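Local coordinates for protein alpha-L-rhamnosidase (Streptomyces avermitilis, PDB 3W5M) that hydrolyses terminal non-reducing alpha-L-rhamnose residues from rhamnosides such as citrus flavonoids and gum arabic, and carries a calcium-dependent rhamnose-binding module, at residues 156-161 / 266-271; 181-186 / 223-228; 189-194 / 209-214. All coordinates share one frame; numbering follows the deposited sequence.

Contact 1. Residues 156-161 / 266-271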
ATOM      1  N   THR A 156      -7.504 -44.076   7.303  1.00 24.48           N
ATOM      2  CA  THR A 156      -6.965 -43.566   8.572  1.00 23.58           C
ATOM      3  C   THR A 156      -6.109 -44.641   9.229  1.00 20.38           C
ATOM      4  O   THR A 156      -6.460 -45.830   9.186  1.00 21.17           O
ATOM      5  CB  THR A 156      -8.121 -43.116   9.485  1.00 24.00           C
ATOM      6  OG1 THR A 156      -8.859 -42.111   8.795  1.00 27.89           O
ATOM      7  CG2 THR A 156      -7.627 -42.545  10.857  1.00 23.78           C
ATOM      8  N   ARG A 157      -4.977 -44.233   9.809  1.00 20.61           N
ATOM      9  CA  ARG A 157      -4.129 -45.131  10.606  1.00 19.80           C
ATOM     10  C   ARG A 157      -3.906 -44.489  11.980  1.00 19.51           C
ATOM     11  O   ARG A 157      -4.049 -43.275  12.124  1.00 19.86           O
ATOM     12  CB  ARG A 157      -2.807 -45.427   9.915  1.00 19.99           C
ATOM     13  CG  ARG A 157      -3.006 -46.030   8.518  1.00 21.81           C
ATOM     14  CD  ARG A 157      -3.532 -47.444   8.617  1.00 21.76           C
ATOM     15  NE  ARG A 157      -3.709 -48.107   7.319  1.00 23.29           N
ATOM     16  CZ  ARG A 157      -4.885 -48.486   6.806  1.00 24.26           C
ATOM     17  NH1 ARG A 157      -6.033 -48.249   7.449  1.00 22.86           N
ATOM     18  NH2 ARG A 157      -4.915 -49.135   5.620  1.00 25.00           N
ATOM     19  N   TRP A 158      -3.610 -45.324  12.971  1.00 18.79           N
ATOM     20  CA  TRP A 158      -3.506 -44.869  14.362  1.00 19.89           C
ATOM     21  C   TRP A 158      -2.112 -45.199  14.891  1.00 19.71           C
ATOM     22  O   TRP A 158      -1.532 -46.250  14.527  1.00 21.41           O
ATOM     23  CB  TRP A 158      -4.607 -45.553  15.195  1.00 21.13           C
ATOM     24  CG  TRP A 158      -5.995 -45.119  14.777  1.00 22.76           C
ATOM     25  CD1 TRP A 158      -6.727 -44.094  15.306  1.00 24.27           C
ATOM     26  CD2 TRP A 158      -6.805 -45.689  13.726  1.00 23.04           C
ATOM     27  NE1 TRP A 158      -7.935 -43.990  14.658  1.00 25.29           N
ATOM     28  CE2 TRP A 158      -8.004 -44.949  13.680  1.00 23.93           C
ATOM     29  CE3 TRP A 158      -6.623 -46.753  12.819  1.00 23.42           C
ATOM     30  CZ2 TRP A 158      -9.033 -45.235  12.768  1.00 24.45           C
ATOM     31  CZ3 TRP A 158      -7.626 -47.031  11.905  1.00 23.79           C
ATOM     32  CH2 TRP A 158      -8.822 -46.272  11.885  1.00 25.65           C
ATOM     33  N   PHE A 159      -1.584 -44.331  15.758  1.00 17.91           N
ATOM     34  CA  PHE A 159      -0.203 -44.417  16.233  1.00 17.81           C
ATOM     35  C   PHE A 159      -0.132 -44.054  17.700  1.00 18.26           C
ATOM     36  O   PHE A 159      -0.818 -43.104  18.127  1.00 17.95           O
ATOM     37  CB  PHE A 159       0.679 -43.423  15.479  1.00 18.17           C
ATOM     38  CG  PHE A 159       0.647 -43.628  13.982  1.00 17.49           C
ATOM     39  CD1 PHE A 159      -0.407 -43.098  13.248  1.00 19.09           C
ATOM     40  CD2 PHE A 159       1.611 -44.405  13.330  1.00 18.21           C
ATOM     41  CE1 PHE A 159      -0.493 -43.308  11.871  1.00 17.58           C
ATOM     42  CE2 PHE A 159       1.531 -44.599  11.946  1.00 18.54           C
ATOM     43  CZ  PHE A 159       0.490 -44.062  11.233  1.00 18.57           C
ATOM     44  N   ARG A 160       0.723 -44.778  18.416  1.00 18.62           N
ATOM     45  CA  ARG A 160       0.994 -44.514  19.828  1.00 19.03           C
ATOM     46  C   ARG A 160       2.466 -44.588  20.143  1.00 19.89           C
ATOM     47  O   ARG A 160       3.206 -45.389  19.543  1.00 21.16           O
ATOM     48  CB  ARG A 160       0.282 -45.559  20.704  1.00 18.87           C
ATOM     49  CG  ARG A 160      -1.219 -45.359  20.860  1.00 20.38           C
ATOM     50  CD  ARG A 160      -1.888 -46.481  21.675  1.00 17.73           C
ATOM     51  NE  ARG A 160      -1.217 -46.758  22.951  1.00 19.49           N
ATOM     52  CZ  ARG A 160      -1.521 -46.169  24.103  1.00 18.63           C
ATOM     53  NH1 ARG A 160      -2.488 -45.270  24.164  1.00 19.06           N
ATOM     54  NH2 ARG A 160      -0.860 -46.507  25.214  1.00 19.60           N
ATOM     55  N   ARG A 161       2.881 -43.787  21.123  1.00 20.10           N
ATOM     56  CA  ARG A 161       4.215 -43.918  21.698  0.50 21.47           C
ATOM     57  C   ARG A 161       4.205 -43.416  23.125  1.00 22.02           C
ATOM     58  O   ARG A 161       3.671 -42.366  23.437  1.00 24.56           O
ATOM     59  CB  ARG A 161       5.297 -43.187  20.896  0.50 21.41           C
ATOM     60  CG  ARG A 161       6.707 -43.535  21.362  0.50 21.76           C
ATOM     61  CD  ARG A 161       7.804 -42.927  20.509  0.50 20.68           C
ATOM     62  NE  ARG A 161       9.103 -43.046  21.164  0.50 21.92           N
ATOM     63  CZ  ARG A 161      10.244 -42.628  20.633  0.50 21.33           C
ATOM     64  NH1 ARG A 161      10.254 -42.071  19.426  0.50 18.62           N
ATOM     65  NH2 ARG A 161      11.375 -42.786  21.308  0.50 22.79           N
ATOM     66  N   ASP A 266     -12.277 -47.394  22.268  1.00 35.30           N
ATOM     67  CA  ASP A 266     -11.993 -46.121  22.893  1.00 39.41           C
ATOM     68  C   ASP A 266     -11.125 -46.256  24.143  1.00 34.78           C
ATOM     69  O   ASP A 266     -11.100 -47.311  24.789  1.00 35.67           O
ATOM     70  CB  ASP A 266     -13.173 -45.161  23.024  1.00 47.80           C
ATOM     71  CG  ASP A 266     -12.765 -43.729  22.658  1.00 59.36           C
ATOM     72  OD1 ASP A 266     -11.822 -43.181  23.296  1.00 59.50           O
ATOM     73  OD2 ASP A 266     -13.343 -43.174  21.693  1.00 64.44           O
ATOM     74  N   GLY A 267     -10.350 -45.206  24.402  1.00 29.78           N
ATOM     75  CA  GLY A 267      -9.286 -45.252  25.385  1.00 29.83           C
ATOM     76  C   GLY A 267      -7.944 -45.258  24.691  1.00 25.53           C
ATOM     77  O   GLY A 267      -6.922 -45.083  25.334  1.00 27.31           O
ATOM     78  N   TRP A 268      -7.945 -45.437  23.371  1.00 26.08           N
ATOM     79  CA  TRP A 268      -6.688 -45.668  22.628  1.00 24.03           C
ATOM     80  C   TRP A 268      -5.711 -44.518  22.714  1.00 25.01           C
ATOM     81  O   TRP A 268      -4.528 -44.692  22.382  1.00 25.82           O
ATOM     82  CB  TRP A 268      -6.940 -46.024  21.145  1.00 23.07           C
ATOM     83  CG  TRP A 268      -7.334 -44.850  20.308  1.00 24.70           C
ATOM     84  CD1 TRP A 268      -8.600 -44.377  20.124  1.00 25.66           C
ATOM     85  CD2 TRP A 268      -6.469 -44.004  19.518  1.00 25.06           C
ATOM     86  NE1 TRP A 268      -8.579 -43.301  19.281  1.00 25.68           N
ATOM     87  CE2 TRP A 268      -7.287 -43.031  18.913  1.00 24.29           C
ATOM     88  CE3 TRP A 268      -5.082 -43.956  19.298  1.00 24.23           C
ATOM     89  CZ2 TRP A 268      -6.782 -42.031  18.067  1.00 26.78           C
ATOM     90  CZ3 TRP A 268      -4.565 -42.927  18.459  1.00 25.70           C
ATOM     91  CH2 TRP A 268      -5.422 -41.995  17.855  1.00 23.94           C
ATOM     92  N   ARG A 269      -6.188 -43.332  23.111  1.00 24.06           N
ATOM     93  CA  ARG A 269      -5.279 -42.198  23.313  1.00 23.75           C
ATOM     94  C   ARG A 269      -4.707 -42.168  24.738  1.00 25.45           C
ATOM     95  O   ARG A 269      -3.802 -41.393  25.020  1.00 26.70           O
ATOM     96  CB  ARG A 269      -5.938 -40.867  22.959  1.00 23.84           C
ATOM     97  CG  ARG A 269      -6.418 -40.764  21.504  1.00 24.85           C
ATOM     98  CD  ARG A 269      -6.915 -39.370  21.170  1.00 26.00           C
ATOM     99  NE  ARG A 269      -7.121 -39.178  19.728  1.00 28.00           N
ATOM    100  CZ  ARG A 269      -6.219 -38.649  18.873  1.00 30.67           C
ATOM    101  NH1 ARG A 269      -5.021 -38.261  19.278  1.00 26.51           N
ATOM    102  NH2 ARG A 269      -6.515 -38.520  17.584  1.00 31.47           N
ATOM    103  N   GLU A 270      -5.224 -43.021  25.620  1.00 27.10           N
ATOM    104  CA  GLU A 270      -4.857 -42.930  27.057  1.00 29.77           C
ATOM    105  C   GLU A 270      -3.598 -43.691  27.408  1.00 28.74           C
ATOM    106  O   GLU A 270      -3.252 -44.680  26.733  1.00 28.28           O
ATOM    107  CB  GLU A 270      -5.984 -43.441  27.973  1.00 32.52           C
ATOM    108  CG  GLU A 270      -7.365 -42.894  27.692  1.00 37.50           C
ATOM    109  CD  GLU A 270      -7.535 -41.434  28.061  1.00 42.25           C
ATOM    110  OE1 GLU A 270      -6.650 -40.865  28.730  1.00 48.94           O
ATOM    111  OE2 GLU A 270      -8.563 -40.852  27.666  1.00 44.21           O
ATOM    112  N   PRO A 271      -2.919 -43.271  28.493  1.00 29.58           N
ATOM    113  CA  PRO A 271      -1.714 -43.968  28.907  1.00 30.62           C
ATOM    114  C   PRO A 271      -1.825 -45.491  29.031  1.00 33.34           C
ATOM    115  O   PRO A 271      -0.913 -46.188  28.573  1.00 35.90           O
ATOM    116  CB  PRO A 271      -1.390 -43.327  30.257  1.00 30.34           C
ATOM    117  CG  PRO A 271      -1.852 -41.920  30.089  1.00 30.84           C
ATOM    118  CD  PRO A 271      -3.092 -41.995  29.230  1.00 29.92           C
TER
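The guanidinium nitrogen NH1 of R160 is shared by two backbone carbonyls of the facing turn: it donates to E270 O at 2.7 Å and to W268 O at 2.8 Å. Both oxygens lie close to the guanidinium plane, whereas the nitrogen stands above each carbonyl plane, 36° out of it at E270. NH2 adds only weak bonds, one to E270 O and one to P271 O. A bend at chi3 (50°) folds the end of the arginine onto the carbonyls, with CD passing 3.3 Å from W268 O, and NE is left to a salt bridge with D275. The receiving loop is a type I beta turn from G267 to E270, closed by E270 N to G267 O.

Beside this polar grip two indoles meet in a T-shaped (edge-to-face) pair. W158 turns its five-membered ring edge-on to the six-membered ring of W268, the planes at 85°, and CD1 of W158 comes within 3.4 Å of CZ2 of W268. The opposite face of W268 carries CG of R269, so its indole is sandwiched.

The contact binds the 266-271 loop to strand 156-165 in the carbohydrate-binding module CBM67. One arginine supplies donors to the carbonyls of W268 and E270 and, weakly, of P271; its positive charge probably strengthens these bonds, while D275 at NE balances it and helps to fix the group's rotation.

Contact 2. Residues 181-186 / 223-228. With CA (calcium ion), chain B.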
ATOM      1  N   VAL A 181      -3.676 -35.498   6.759  1.00 23.23           N
ATOM      2  CA  VAL A 181      -4.142 -34.819   7.985  1.00 24.52           C
ATOM      3  C   VAL A 181      -3.794 -35.611   9.239  1.00 24.59           C
ATOM      4  O   VAL A 181      -3.491 -36.817   9.161  1.00 24.51           O
ATOM      5  CB  VAL A 181      -5.677 -34.569   7.993  1.00 27.64           C
ATOM      6  CG1 VAL A 181      -6.087 -33.577   6.909  1.00 27.98           C
ATOM      7  CG2 VAL A 181      -6.465 -35.874   7.883  1.00 26.99           C
ATOM      8  N   TYR A 182      -3.874 -34.949  10.394  1.00 24.73           N
ATOM      9  CA  TYR A 182      -3.522 -35.582  11.664  1.00 24.09           C
ATOM     10  C   TYR A 182      -4.397 -35.059  12.808  1.00 24.88           C
ATOM     11  O   TYR A 182      -5.007 -33.991  12.694  1.00 27.11           O
ATOM     12  CB  TYR A 182      -2.040 -35.375  11.986  1.00 24.84           C
ATOM     13  CG  TYR A 182      -1.670 -33.922  12.155  1.00 25.12           C
ATOM     14  CD1 TYR A 182      -1.894 -33.265  13.361  1.00 24.28           C
ATOM     15  CD2 TYR A 182      -1.127 -33.191  11.100  1.00 25.99           C
ATOM     16  CE1 TYR A 182      -1.585 -31.922  13.517  1.00 26.86           C
ATOM     17  CE2 TYR A 182      -0.802 -31.848  11.249  1.00 27.66           C
ATOM     18  CZ  TYR A 182      -1.031 -31.221  12.468  1.00 26.59           C
ATOM     19  OH  TYR A 182      -0.728 -29.888  12.613  1.00 28.34           O
ATOM     20  N   ALA A 183      -4.470 -35.829  13.896  1.00 24.22           N
ATOM     21  CA  ALA A 183      -4.992 -35.336  15.178  1.00 22.42           C
ATOM     22  C   ALA A 183      -4.078 -35.922  16.255  1.00 23.44           C
ATOM     23  O   ALA A 183      -3.930 -37.138  16.354  1.00 23.04           O
ATOM     24  CB  ALA A 183      -6.432 -35.778  15.388  1.00 24.17           C
ATOM     25  N   VAL A 184      -3.414 -35.057  17.007  1.00 21.38           N
ATOM     26  CA  VAL A 184      -2.436 -35.507  17.984  1.00 21.97           C
ATOM     27  C   VAL A 184      -2.876 -35.136  19.410  1.00 24.38           C
ATOM     28  O   VAL A 184      -3.468 -34.060  19.629  1.00 24.38           O
ATOM     29  CB  VAL A 184      -1.010 -34.993  17.639  1.00 22.93           C
ATOM     30  CG1 VAL A 184      -1.010 -33.480  17.407  1.00 25.44           C
ATOM     31  CG2 VAL A 184      -0.018 -35.401  18.708  1.00 24.00           C
ATOM     32  N   SER A 185      -2.610 -36.053  20.337  1.00 22.89           N
ATOM     33  CA  SER A 185      -2.918 -35.890  21.762  1.00 24.56           C
ATOM     34  C   SER A 185      -1.728 -36.226  22.649  1.00 25.26           C
ATOM     35  O   SER A 185      -0.851 -37.013  22.272  1.00 24.10           O
ATOM     36  CB  SER A 185      -4.133 -36.741  22.136  1.00 23.05           C
ATOM     37  OG  SER A 185      -3.862 -38.127  21.987  1.00 25.96           O
ATOM     38  N   VAL A 186      -1.710 -35.628  23.842  1.00 26.05           N
ATOM     39  CA  VAL A 186      -0.808 -36.012  24.906  1.00 28.24           C
ATOM     40  C   VAL A 186      -1.604 -36.428  26.158  1.00 31.97           C
ATOM     41  O   VAL A 186      -2.489 -35.690  26.604  1.00 32.95           O
ATOM     42  CB  VAL A 186       0.158 -34.868  25.288  1.00 30.02           C
ATOM     43  CG1 VAL A 186       1.180 -35.393  26.289  1.00 30.31           C
ATOM     44  CG2 VAL A 186       0.866 -34.309  24.054  1.00 29.30           C
ATOM     45  N   ALA A 223      -0.297 -39.847  21.079  1.00 22.03           N
ATOM     46  CA  ALA A 223      -1.144 -40.627  20.188  1.00 20.89           C
ATOM     47  C   ALA A 223      -1.544 -39.786  19.011  1.00 20.27           C
ATOM     48  O   ALA A 223      -1.848 -38.586  19.144  1.00 21.73           O
ATOM     49  CB  ALA A 223      -2.373 -41.149  20.944  1.00 22.42           C
ATOM     50  N   VAL A 224      -1.581 -40.402  17.832  1.00 19.10           N
ATOM     51  CA  VAL A 224      -1.809 -39.622  16.623  1.00 19.55           C
ATOM     52  C   VAL A 224      -2.710 -40.468  15.765  1.00 20.09           C
ATOM     53  O   VAL A 224      -2.461 -41.651  15.621  1.00 19.30           O
ATOM     54  CB  VAL A 224      -0.467 -39.373  15.878  1.00 20.51           C
ATOM     55  CG1 VAL A 224      -0.682 -38.830  14.478  1.00 18.23           C
ATOM     56  CG2 VAL A 224       0.378 -38.384  16.650  1.00 21.18           C
ATOM     57  N   SER A 225      -3.781 -39.877  15.249  1.00 21.14           N
ATOM     58  CA  SER A 225      -4.478 -40.441  14.063  1.00 21.50           C
ATOM     59  C   SER A 225      -4.019 -39.644  12.844  1.00 22.94           C
ATOM     60  O   SER A 225      -3.730 -38.459  12.951  1.00 22.72           O
ATOM     61  CB  SER A 225      -6.002 -40.385  14.223  1.00 21.96           C
ATOM     62  OG  SER A 225      -6.464 -39.042  14.300  1.00 24.01           O
ATOM     63  N   ALA A 226      -3.894 -40.304  11.696  1.00 21.92           N
ATOM     64  CA  ALA A 226      -3.520 -39.620  10.473  1.00 22.45           C
ATOM     65  C   ALA A 226      -4.298 -40.270   9.352  1.00 23.68           C
ATOM     66  O   ALA A 226      -4.506 -41.488   9.362  1.00 22.41           O
ATOM     67  CB  ALA A 226      -2.023 -39.737  10.224  1.00 23.39           C
ATOM     68  N   SER A 227      -4.713 -39.459   8.377  1.00 24.08           N
ATOM     69  CA  SER A 227      -5.532 -39.960   7.276  1.00 25.33           C
ATOM     70  C   SER A 227      -4.924 -39.594   5.937  1.00 23.99           C
ATOM     71  O   SER A 227      -4.412 -38.482   5.748  1.00 23.93           O
ATOM     72  CB  SER A 227      -6.962 -39.425   7.372  1.00 26.19           C
ATOM     73  OG  SER A 227      -7.540 -39.839   8.605  1.00 31.46           O
ATOM     74  N   ASN A 228      -4.986 -40.534   5.002  1.00 23.70           N
ATOM     75  CA  ASN A 228      -4.550 -40.266   3.630  1.00 23.58           C
ATOM     76  C   ASN A 228      -5.809 -40.008   2.819  1.00 24.62           C
ATOM     77  O   ASN A 228      -6.757 -40.801   2.888  1.00 26.77           O
ATOM     78  CB  ASN A 228      -3.791 -41.479   3.101  1.00 23.71           C
ATOM     79  CG  ASN A 228      -3.203 -41.269   1.701  1.00 23.21           C
ATOM     80  OD1 ASN A 228      -3.011 -40.150   1.242  1.00 24.60           O
ATOM     81  ND2 ASN A 228      -2.901 -42.377   1.030  1.00 22.45           N
TER
HETATM   82 CA    CA B1201      -1.803 -38.375   0.326  1.00 31.07          CA
HETATM   83  O   HOH W   1      -2.468 -39.469  -1.722  1.00 28.78           O
HETATM   84  O   HOH W   2      -2.572 -36.481  -1.267  1.00 44.18           O
HETATM   85  O   HOH W   3      -0.034 -37.290  -1.284  1.00 34.16           O
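V184 and V224 carry the apolar side of this antiparallel strand pair, their side chains crossing obliquely with CG2 of each 3.6 Å apart. In V184 that methyl is anti to the backbone N, whereas the touching methyl of V224 lies beside its own N, anti to the carbonyl carbon. They share a sheet face with Y182 and A226. Y182 meets the neighbouring strand through CB, 3.6 Å from S225 O, while chi1 of 62° sets its ring between backbone N and carbonyl carbon and leads the phenol away from that strand, onto I176 of strand 171-179. W236 packs on V224 and A226 over the same face.

The other face has small residues side by side. CB of A183 lies 3.4 Å from OG of S225, and OG of S185 sits 3.5 Å from CB of A223. At the end near the calcium, CG2 of V181 packs against CB of S227. Two of the serine hydroxyls have partners elsewhere: S185 OG bonds to R269 NH1 and S227 OG to T156 OG1.

Hydrogen-bonded pairs V181-S227, A183-S225 and S185-A223 alternate with the non-hydrogen-bonded pairs Y182-A226 and V184-V224. The three hydrogen-bonded pairs each close two N-H to O bonds, S185 N to A223 O among them at 2.9 Å.

Immediately after S227, OD1 of N228 binds the calcium ion at 2.3 Å with three waters, D179, N180 and P233 O completing the site. ND2 of N228 is held by the carbonyls of P153 and G232, which fixes the amide's rotation and presents its oxygen to the metal. The chemistry thus divides into apolar packing inside the sandwich, small residues and serine hydroxyls on the other face, where R269 and T156 take up polar groups, and a calcium ligand at the strand end; rhamnose binding by CBM67 depends on that calcium.

Contact 3. Residues 189-194 / 209-214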
ATOM      1  N   ALA A 189      -5.249 -35.895  25.968  1.00 27.72           N
ATOM      2  CA  ALA A 189      -5.813 -34.595  25.605  1.00 30.05           C
ATOM      3  C   ALA A 189      -5.308 -34.139  24.237  1.00 31.35           C
ATOM      4  O   ALA A 189      -4.103 -34.023  24.042  1.00 27.73           O
ATOM      5  CB  ALA A 189      -5.468 -33.563  26.678  1.00 32.26           C
ATOM      6  N   GLU A 190      -6.223 -33.877  23.297  1.00 31.72           N
ATOM      7  CA  GLU A 190      -5.837 -33.403  21.954  1.00 32.97           C
ATOM      8  C   GLU A 190      -5.128 -32.044  22.029  1.00 33.55           C
ATOM      9  O   GLU A 190      -5.578 -31.141  22.734  1.00 35.66           O
ATOM     10  CB  GLU A 190      -7.062 -33.319  21.033  1.00 35.57           C
ATOM     11  CG  GLU A 190      -6.749 -32.956  19.597  1.00 39.77           C
ATOM     12  CD  GLU A 190      -7.990 -32.974  18.718  1.00 44.72           C
ATOM     13  OE1 GLU A 190      -8.418 -34.071  18.287  1.00 48.44           O
ATOM     14  OE2 GLU A 190      -8.542 -31.887  18.455  1.00 46.30           O
ATOM     15  N   VAL A 191      -4.020 -31.895  21.312  1.00 31.61           N
ATOM     16  CA  VAL A 191      -3.281 -30.634  21.338  1.00 31.81           C
ATOM     17  C   VAL A 191      -3.241 -29.932  19.977  1.00 34.83           C
ATOM     18  O   VAL A 191      -2.914 -28.744  19.912  1.00 34.20           O
ATOM     19  CB  VAL A 191      -1.860 -30.779  21.923  1.00 30.86           C
ATOM     20  CG1 VAL A 191      -1.924 -31.337  23.341  1.00 30.72           C
ATOM     21  CG2 VAL A 191      -0.954 -31.641  21.025  1.00 26.97           C
ATOM     22  N   ALA A 192      -3.570 -30.655  18.905  1.00 32.01           N
ATOM     23  CA  ALA A 192      -3.597 -30.091  17.552  1.00 30.82           C
ATOM     24  C   ALA A 192      -4.246 -31.074  16.589  1.00 31.84           C
ATOM     25  O   ALA A 192      -4.182 -32.286  16.798  1.00 28.19           O
ATOM     26  CB  ALA A 192      -2.180 -29.778  17.081  1.00 30.74           C
ATOM     27  N   ARG A 193      -4.849 -30.536  15.536  1.00 32.55           N
ATOM     28  CA  ARG A 193      -5.387 -31.325  14.426  1.00 32.10           C
ATOM     29  C   ARG A 193      -5.484 -30.498  13.160  1.00 33.23           C
ATOM     30  O   ARG A 193      -5.506 -29.272  13.207  1.00 33.63           O
ATOM     31  CB  ARG A 193      -6.771 -31.904  14.752  1.00 34.44           C
ATOM     32  CG  ARG A 193      -7.898 -30.883  14.802  1.00 40.05           C
ATOM     33  CD  ARG A 193      -9.262 -31.498  14.471  1.00 42.26           C
ATOM     34  NE  ARG A 193      -9.610 -32.594  15.374  1.00 45.55           N
ATOM     35  CZ  ARG A 193      -9.735 -33.877  15.027  1.00 47.34           C
ATOM     36  NH1 ARG A 193      -9.569 -34.268  13.766  1.00 51.02           N
ATOM     37  NH2 ARG A 193     -10.043 -34.776  15.950  1.00 44.37           N
ATOM     38  N   THR A 194      -5.509 -31.188  12.030  1.00 33.13           N
ATOM     39  CA  THR A 194      -5.876 -30.618  10.733  1.00 34.90           C
ATOM     40  C   THR A 194      -7.040 -31.421  10.180  1.00 37.09           C
ATOM     41  O   THR A 194      -7.260 -32.565  10.597  1.00 36.07           O
ATOM     42  CB  THR A 194      -4.698 -30.581   9.740  1.00 34.83           C
ATOM     43  OG1 THR A 194      -4.037 -31.858   9.708  1.00 31.05           O
ATOM     44  CG2 THR A 194      -3.695 -29.538  10.173  1.00 31.15           C
ATOM     45  N   ILE A 209       3.472 -26.159  17.836  1.00 29.11           N
ATOM     46  CA  ILE A 209       2.513 -25.980  18.944  1.00 31.40           C
ATOM     47  C   ILE A 209       3.283 -25.998  20.259  1.00 29.58           C
ATOM     48  O   ILE A 209       4.092 -26.889  20.479  1.00 27.92           O
ATOM     49  CB  ILE A 209       1.464 -27.123  19.012  1.00 29.38           C
ATOM     50  CG1 ILE A 209       0.764 -27.342  17.662  1.00 32.70           C
ATOM     51  CG2 ILE A 209       0.416 -26.842  20.105  1.00 32.05           C
ATOM     52  CD1 ILE A 209       1.299 -28.537  16.893  1.00 32.58           C
ATOM     53  N   ASP A 210       3.048 -25.018  21.129  1.00 29.61           N
ATOM     54  CA  ASP A 210       3.591 -25.107  22.481  1.00 32.87           C
ATOM     55  C   ASP A 210       2.764 -26.127  23.266  1.00 30.11           C
ATOM     56  O   ASP A 210       1.557 -26.007  23.320  1.00 31.76           O
ATOM     57  CB  ASP A 210       3.580 -23.740  23.191  1.00 35.44           C
ATOM     58  CG  ASP A 210       4.351 -23.763  24.521  1.00 39.09           C
ATOM     59  OD1 ASP A 210       3.972 -24.532  25.434  1.00 40.13           O
ATOM     60  OD2 ASP A 210       5.356 -23.028  24.654  1.00 43.93           O
ATOM     61  N   VAL A 211       3.425 -27.112  23.881  1.00 28.87           N
ATOM     62  CA  VAL A 211       2.744 -28.201  24.607  1.00 26.52           C
ATOM     63  C   VAL A 211       3.212 -28.335  26.055  1.00 27.05           C
ATOM     64  O   VAL A 211       3.010 -29.378  26.683  1.00 24.51           O
ATOM     65  CB  VAL A 211       2.906 -29.584  23.898  1.00 26.09           C
ATOM     66  CG1 VAL A 211       2.151 -29.594  22.577  1.00 26.93           C
ATOM     67  CG2 VAL A 211       4.378 -29.930  23.675  1.00 23.82           C
ATOM     68  N   LEU A 212       3.832 -27.286  26.586  1.00 27.93           N
ATOM     69  CA  LEU A 212       4.296 -27.328  27.970  1.00 29.33           C
ATOM     70  C   LEU A 212       3.153 -27.659  28.952  1.00 30.26           C
ATOM     71  O   LEU A 212       3.376 -28.387  29.932  1.00 34.17           O
ATOM     72  CB  LEU A 212       5.012 -26.030  28.353  1.00 30.28           C
ATOM     73  CG  LEU A 212       5.554 -25.896  29.788  1.00 29.16           C
ATOM     74  CD1 LEU A 212       6.698 -26.856  30.036  1.00 30.85           C
ATOM     75  CD2 LEU A 212       6.001 -24.460  30.047  1.00 30.41           C
ATOM     76  N   ASP A 213       1.948 -27.145  28.681  1.00 31.99           N
ATOM     77  CA  ASP A 213       0.745 -27.369  29.526  1.00 34.11           C
ATOM     78  C   ASP A 213       0.198 -28.800  29.524  1.00 32.51           C
ATOM     79  O   ASP A 213      -0.747 -29.092  30.265  1.00 30.95           O
ATOM     80  CB  ASP A 213      -0.391 -26.395  29.152  1.00 37.87           C
ATOM     81  CG  ASP A 213      -0.805 -26.512  27.675  1.00 45.80           C
ATOM     82  OD1 ASP A 213       0.018 -27.008  26.869  1.00 48.84           O
ATOM     83  OD2 ASP A 213      -1.932 -26.101  27.300  1.00 48.69           O
ATOM     84  N   HIS A 214       0.777 -29.684  28.700  1.00 31.99           N
ATOM     85  CA  HIS A 214       0.347 -31.097  28.626  1.00 32.15           C
ATOM     86  C   HIS A 214       1.452 -32.129  28.859  1.00 31.29           C
ATOM     87  O   HIS A 214       1.152 -33.305  28.999  1.00 32.14           O
ATOM     88  CB  HIS A 214      -0.363 -31.405  27.302  1.00 34.78           C
ATOM     89  CG  HIS A 214      -1.702 -30.756  27.180  1.00 37.14           C
ATOM     90  ND1 HIS A 214      -2.834 -31.273  27.773  1.00 40.64           N
ATOM     91  CD2 HIS A 214      -2.087 -29.618  26.558  1.00 39.41           C
ATOM     92  CE1 HIS A 214      -3.863 -30.486  27.513  1.00 41.61           C
ATOM     93  NE2 HIS A 214      -3.434 -29.469  26.786  1.00 43.79           N
TER
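A189, V191 and A192 face I209, V211 and H214 without any hydrogen bond between the two segments, the nearest CA atoms being more than 7 Å apart, and strand 189-193 contains a classic beta bulge in which V191 and A192 both stand opposite V184. The bulge lets two consecutive residues turn their side chains toward the 209-214 segment.

V191 is the centre of the packing and uses its two methyls separately. CG1 lies over a face of the H214 imidazole in a CH-pi contact, 4.0 Å from the ring centroid and 29° off the ring normal. CG2 reaches CG1 of V211, also at 4.0 Å, the two valines crossing at about a right angle. A189 comes to the same imidazole obliquely, its CB 3.6 Å from CE1 of H214. With chi1 of -70°, the H214 ring is anti to its own carbonyl carbon, which directs it to V191 and A189. Replacing H214 with an alanine would probably leave CG1 of V191 and the methyl of A189 without their aromatic partner and open a gap at this edge.

Farther along, I209 divides its branches: CD1 touches CB of A192 at 3.7 Å, while CG2 lies 3.8 Å from V191 O. The turn beyond I209 is shaped locally, for D210 OD1 accepts from L212 N in an Asx turn and H214 N bonds to V211 O.

The two segments belong to opposing sheets of the CBM67 beta-sandwich and meet at its margin. Strand 189-193 is the outermost strand of one sheet, next to strand 181-186; strand 207-210 is the outermost strand of the other, where I209 and V211 make backbone hydrogen bonds to L174 and A172 of strand 171-179.

Overall arrangement
All three contacts lie in CBM67, and contacts 2 and 3 are nested within the chain loop that contact 1 closes. One sheet joins them, running 189-193, 181-186, 218-227, 156-165. Contacts 1 and 2, centres 9 Å apart, touch through T156 OG1 and S227 OG at 2.6 Å, and R269 reaches from the loop of contact 1 to S185 and A183. Contacts 2 and 3, centres 11 Å apart, are joined by V184 O to V191 N at 2.8 Å. Contact 2 alone supplies a calcium ligand, N228; the F159 side chain in contact 1 is about 13 Å from the ion, and contact 3 lies away from the calcium and rhamnose sites.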